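Local structure of 3-HSA hydroxylase, oxygenase (2RFQ) at residues Arg26-Glu29 and Thr30-Leu33; Pro354-Arg357 and Phe358-Ala362. The protein hydroxylates the phenolic ring of the secosteroid 3-HSA at the ortho position, using reduced FMN and dioxygen, during bacterial cholesterol breakdown. All coordinates share one frame; numbering follows the deposited sequence.

Contact 1. Residues Arg26-Glu29 and Thr30-Leu33; sequences RAQE and TEDL
Gln28 and Asp32, one helical turn apart, are joined by a side-chain hydrogen bond: Gln28 NE2 donates to Asp32 OD1 over 2.8 Å. The oxygen lies in the plane of the amide, yet the amide nitrogen meets the carboxylate from above its plane. With CG anti to the backbone N (chi1 -170°) and a bend at chi2, the glutamine chain folds along the helix toward this partner. Glu31 OE1 and Gln28 OE1, two acceptors 3.1 Å apart, both face Arg357, whose NE and NH2 probably make that approach tolerable; Glu31 OE2 pairs with Arg360.

This is a short helix, 27-33, in the N-terminal part of an acyl-CoA dehydrogenase-like fold. Its backbone bonds run from residue i+4 to i, and Arg26 O accepts twice, from Thr30 N at 2.8 Å and from Thr30 OG1 at 3.0 Å, the hydroxyl standing above the carbonyl plane. A threonine can thus spend its hydroxyl on its own helix while its buried side chain packs on Ile36 and Pro37.

Apolar contact is slight: the Glu29 methylene CG lies 3.6 Å from Leu33 CD1, the two side chains running alongside each other.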
loop_
_atom_site.group_PDB
_atom_site.type_symbol
_atom_site.label_atom_id
_atom_site.label_comp_id
_atom_site.label_asym_id
_atom_site.label_seq_id
_atom_site.Cartn_x
_atom_site.Cartn_y
_atom_site.Cartn_z
ATOM N N ARG A 26 9.614 12.671 31.451
ATOM C CA ARG A 26 8.301 12.871 32.034
ATOM C C ARG A 26 7.172 12.294 31.196
ATOM O O ARG A 26 6.006 12.389 31.600
ATOM C CB ARG A 26 8.022 14.368 32.205
ATOM C CG ARG A 26 8.967 15.065 33.157
ATOM C CD ARG A 26 8.457 16.456 33.361
ATOM N NE ARG A 26 9.143 17.072 34.494
ATOM C CZ ARG A 26 9.382 18.376 34.606
ATOM N NH1 ARG A 26 8.968 19.223 33.675
ATOM N NH2 ARG A 26 10.024 18.832 35.675
ATOM N N ALA A 27 7.492 11.741 30.022
ATOM C CA ALA A 27 6.406 11.304 29.111
ATOM C C ALA A 27 5.408 10.315 29.752
ATOM O O ALA A 27 4.197 10.459 29.534
ATOM C CB ALA A 27 6.968 10.768 27.809
ATOM N N GLN A 28 5.877 9.323 30.534
ATOM C CA GLN A 28 4.896 8.381 31.123
ATOM C C GLN A 28 4.056 9.077 32.169
ATOM O O GLN A 28 2.850 8.890 32.235
ATOM C CB GLN A 28 5.500 7.079 31.708
ATOM C CG GLN A 28 4.367 6.059 32.068
ATOM C CD GLN A 28 3.444 5.697 30.859
ATOM O OE1 GLN A 28 3.921 5.429 29.776
ATOM N NE2 GLN A 28 2.135 5.670 31.078
ATOM N N GLU A 29 4.698 9.899 33.000
ATOM C CA GLU A 29 3.956 10.628 34.009
ATOM C C GLU A 29 2.884 11.525 33.371
ATOM O O GLU A 29 1.743 11.611 33.850
ATOM C CB GLU A 29 4.902 11.460 34.887
ATOM C CG GLU A 29 4.183 12.110 36.062
ATOM C CD GLU A 29 5.127 12.607 37.148
ATOM O OE1 GLU A 29 6.103 11.893 37.455
ATOM O OE2 GLU A 29 4.828 13.665 37.734
ATOM N N THR A 30 3.261 12.197 32.288
ATOM C CA THR A 30 2.337 13.058 31.569
ATOM C C THR A 30 1.128 12.251 31.084
ATOM O O THR A 30 -0.010 12.684 31.227
ATOM C CB THR A 30 3.074 13.718 30.391
ATOM O OG1 THR A 30 4.094 14.560 30.947
ATOM C CG2 THR A 30 2.104 14.553 29.520
ATOM N N GLU A 31 1.367 11.065 30.529
ATOM C CA GLU A 31 0.247 10.199 30.149
ATOM C C GLU A 31 -0.611 9.818 31.360
ATOM O O GLU A 31 -1.829 9.923 31.329
ATOM C CB GLU A 31 0.767 8.897 29.565
ATOM C CG GLU A 31 1.093 8.902 28.126
ATOM C CD GLU A 31 0.962 7.476 27.605
ATOM O OE1 GLU A 31 1.909 6.705 27.808
ATOM O OE2 GLU A 31 -0.096 7.126 27.047
ATOM N N ASP A 32 0.050 9.346 32.418
ATOM C CA ASP A 32 -0.656 8.847 33.606
ATOM C C ASP A 32 -1.524 9.896 34.270
ATOM O O ASP A 32 -2.627 9.605 34.770
ATOM C CB ASP A 32 0.369 8.300 34.610
ATOM C CG ASP A 32 1.014 6.994 34.153
ATOM O OD1 ASP A 32 0.480 6.316 33.237
ATOM O OD2 ASP A 32 2.071 6.640 34.705
ATOM N N LEU A 33 -1.033 11.138 34.308
ATOM C CA LEU A 33 -1.793 12.236 34.922
ATOM C C LEU A 33 -2.797 12.879 33.958
ATOM O O LEU A 33 -3.594 13.719 34.360
ATOM C CB LEU A 33 -0.834 13.299 35.443
ATOM C CG LEU A 33 0.135 12.805 36.494
ATOM C CD1 LEU A 33 1.178 13.891 36.770
ATOM C CD2 LEU A 33 -0.684 12.490 37.747
HETATM O O HOH W 1 -0.658 5.289 29.127
#

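Contact 2. Residues Pro354-Arg357 and Phe358-Ala362. With 1PS (3-pyridinium-1-ylpropane-1-sulfonate), chain E.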
loop_
_atom_site.group_PDB
_atom_site.type_symbol
_atom_site.label_atom_id
_atom_site.label_comp_id
_atom_site.label_asym_id
_atom_site.label_seq_id
_atom_site.Cartn_x
_atom_site.Cartn_y
_atom_site.Cartn_z
ATOM N N PRO A 354 8.690 4.284 24.918
ATOM C CA PRO A 354 8.357 5.370 23.988
ATOM C C PRO A 354 7.645 5.002 22.677
ATOM O O PRO A 354 6.725 5.716 22.269
ATOM C CB PRO A 354 9.719 6.038 23.706
ATOM C CG PRO A 354 10.600 5.648 24.845
ATOM C CD PRO A 354 10.127 4.258 25.247
ATOM N N LEU A 355 8.026 3.908 22.025
ATOM C CA LEU A 355 7.542 3.728 20.654
ATOM C C LEU A 355 6.029 3.461 20.609
ATOM O O LEU A 355 5.314 4.046 19.740
ATOM C CB LEU A 355 8.346 2.662 19.932
ATOM C CG LEU A 355 7.962 2.300 18.506
ATOM C CD1 LEU A 355 8.071 3.507 17.553
ATOM C CD2 LEU A 355 8.892 1.167 18.012
ATOM N N GLN A 356 5.527 2.593 21.502
ATOM C CA GLN A 356 4.079 2.328 21.542
ATOM C C GLN A 356 3.302 3.609 21.899
ATOM O O GLN A 356 2.157 3.777 21.471
ATOM C CB GLN A 356 3.709 1.177 22.481
ATOM C CG GLN A 356 4.229 1.333 23.902
ATOM C CD GLN A 356 3.270 2.103 24.825
ATOM O OE1 GLN A 356 2.048 1.984 24.711
ATOM N NE2 GLN A 356 3.836 2.853 25.794
ATOM N N ARG A 357 3.923 4.484 22.701
ATOM C CA ARG A 357 3.282 5.771 23.037
ATOM C C ARG A 357 3.178 6.685 21.818
ATOM O O ARG A 357 2.115 7.260 21.574
ATOM C CB ARG A 357 4.022 6.474 24.176
ATOM C CG ARG A 357 3.167 7.568 24.812
ATOM C CD ARG A 357 3.965 8.339 25.826
ATOM N NE ARG A 357 4.362 7.481 26.936
ATOM C CZ ARG A 357 5.608 7.094 27.188
ATOM N NH1 ARG A 357 6.613 7.501 26.421
ATOM N NH2 ARG A 357 5.848 6.309 28.238
ATOM N N PHE A 358 4.275 6.850 21.062
ATOM C CA PHE A 358 4.217 7.660 19.844
ATOM C C PHE A 358 3.185 7.095 18.884
ATOM O O PHE A 358 2.487 7.844 18.200
ATOM C CB PHE A 358 5.579 7.668 19.170
ATOM C CG PHE A 358 6.608 8.558 19.858
ATOM C CD1 PHE A 358 6.371 9.935 20.049
ATOM C CD2 PHE A 358 7.838 8.023 20.254
ATOM C CE1 PHE A 358 7.351 10.754 20.642
ATOM C CE2 PHE A 358 8.816 8.821 20.873
ATOM C CZ PHE A 358 8.575 10.200 21.048
ATOM N N TRP A 359 3.091 5.762 18.849
ATOM C CA TRP A 359 2.129 5.065 17.972
ATOM C C TRP A 359 0.699 5.441 18.351
ATOM O O TRP A 359 -0.059 5.918 17.509
ATOM C CB TRP A 359 2.394 3.538 18.058
ATOM C CG TRP A 359 1.479 2.664 17.260
ATOM C CD1 TRP A 359 1.351 2.599 15.887
ATOM C CD2 TRP A 359 0.550 1.729 17.798
ATOM N NE1 TRP A 359 0.389 1.658 15.544
ATOM C CE2 TRP A 359 -0.116 1.112 16.697
ATOM C CE3 TRP A 359 0.214 1.346 19.104
ATOM C CZ2 TRP A 359 -1.086 0.102 16.877
ATOM C CZ3 TRP A 359 -0.764 0.345 19.282
ATOM C CH2 TRP A 359 -1.406 -0.238 18.183
ATOM N N ARG A 360 0.337 5.271 19.625
ATOM C CA ARG A 360 -1.022 5.633 20.056
ATOM C C ARG A 360 -1.285 7.113 19.907
ATOM O O ARG A 360 -2.373 7.535 19.467
ATOM C CB ARG A 360 -1.239 5.212 21.500
ATOM C CG ARG A 360 -1.359 3.675 21.626
ATOM C CD ARG A 360 -1.598 3.261 23.084
ATOM N NE ARG A 360 -0.430 3.511 23.938
ATOM C CZ ARG A 360 -0.296 4.531 24.788
ATOM N NH1 ARG A 360 -1.254 5.453 24.923
ATOM N NH2 ARG A 360 0.813 4.644 25.503
ATOM N N ASP A 361 -0.275 7.909 20.259
ATOM C CA ASP A 361 -0.401 9.374 20.174
ATOM C C ASP A 361 -0.676 9.874 18.741
ATOM O O ASP A 361 -1.531 10.753 18.536
ATOM C CB ASP A 361 0.860 10.032 20.731
ATOM C CG ASP A 361 0.932 9.994 22.258
ATOM O OD1 ASP A 361 -0.025 9.564 22.939
ATOM O OD2 ASP A 361 2.001 10.373 22.804
ATOM N N ALA A 362 0.072 9.333 17.775
ATOM C CA ALA A 362 -0.088 9.743 16.357
ATOM C C ALA A 362 -1.458 9.330 15.857
ATOM O O ALA A 362 -2.142 10.099 15.172
ATOM C CB ALA A 362 1.033 9.148 15.483
HETATM N N1 1PS E . 11.942 -1.623 25.420
HETATM C C1 1PS E . 11.080 -2.543 25.916
HETATM C C2 1PS E . 11.052 -2.831 27.283
HETATM C C3 1PS E . 12.802 -0.968 26.226
HETATM C C4 1PS E . 12.821 -1.221 27.602
HETATM C C5 1PS E . 11.932 -2.161 28.134
HETATM C C6 1PS E . 11.963 -1.332 23.974
HETATM C C7 1PS E . 10.708 -0.583 23.524
HETATM C C8 1PS E . 10.822 -0.137 22.066
HETATM S S1 1PS E . 11.491 1.398 21.916
HETATM O O1 1PS E . 11.765 1.553 20.462
HETATM O O2 1PS E . 12.771 1.520 22.664
HETATM O O3 1PS E . 10.534 2.397 22.486
#
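Arg360 reaches back along its helix to Gln356, and its chain can be followed outward from the backbone. CB and CG pass the carbonyl oxygen of Gln356, CG at 3.5 Å from Gln356 O, because CG stands beside the backbone N (chi1 -72°). The chain is extended at CD and then bends at chi3, which swings the guanidinium against the glutamine side chain. There NE and NH2 each donate to Gln356 OE1 over 3.0 Å. The oxygen lies in the guanidinium plane, at its edge, while both nitrogens approach from one face of the amide. NH1, at the far corner, binds Glu31 and the carbonyl of Val185. Cut back to an alanine, this position would probably leave Gln356 OE1 without its two donors and Glu31 OE2 without its positive mate.

Gln356 suits this place because its oxygen takes the arginine while NE2 donates to Thr353 O. All this happens in the first turns of helix 354-365, in the C-terminal helical domain of the acyl-CoA dehydrogenase fold. Pro354 fits the opening turn, where a missing N-H costs no helical bond, and the next amide, Leu355 N, donates to sulfonate oxygen O3 of the bound 1PS at 3.0 Å, an anion placed at the N-terminal end of the helix.

Phe358 and Trp359 turn to different neighbours. Phe358 CE2 touches Pro354 CB at 4.1 Å, and its ring packs on Met248 and Ala252 of helix 233-266. Trp359, with CG anti to the backbone N (chi1 178°), instead carries its indole away from this turn to stack on Phe341 and on Trp359 of the second subunit. Asp361 lies alongside Arg357, OD2 being 3.6 Å from Arg357 CG, and its OD1 accepts from Leu187 N.

Overall arrangement
Contact 1 lies in the short N-terminal helix 27-33 and is partly exposed, whereas contact 2 is buried in helix 354-365, beside other helices and a second subunit. The difference shows in their chemistry: contact 1 is mainly polar and meets no other chain of the assembly, while contact 2 adds aromatic rings that pack across helices and at the subunit interface. One helix belongs to the N-terminal and the other to the C-terminal acyl-CoA dehydrogenase domain, yet they touch, the contact centres about 13 Å apart. Acceptors on residues 26-33 face arginines on residues 354-362, so a buried carboxylate in one helix is matched by positive charge from the other. Of the two, contact 2 is the one that touches the 1PS sulfonate.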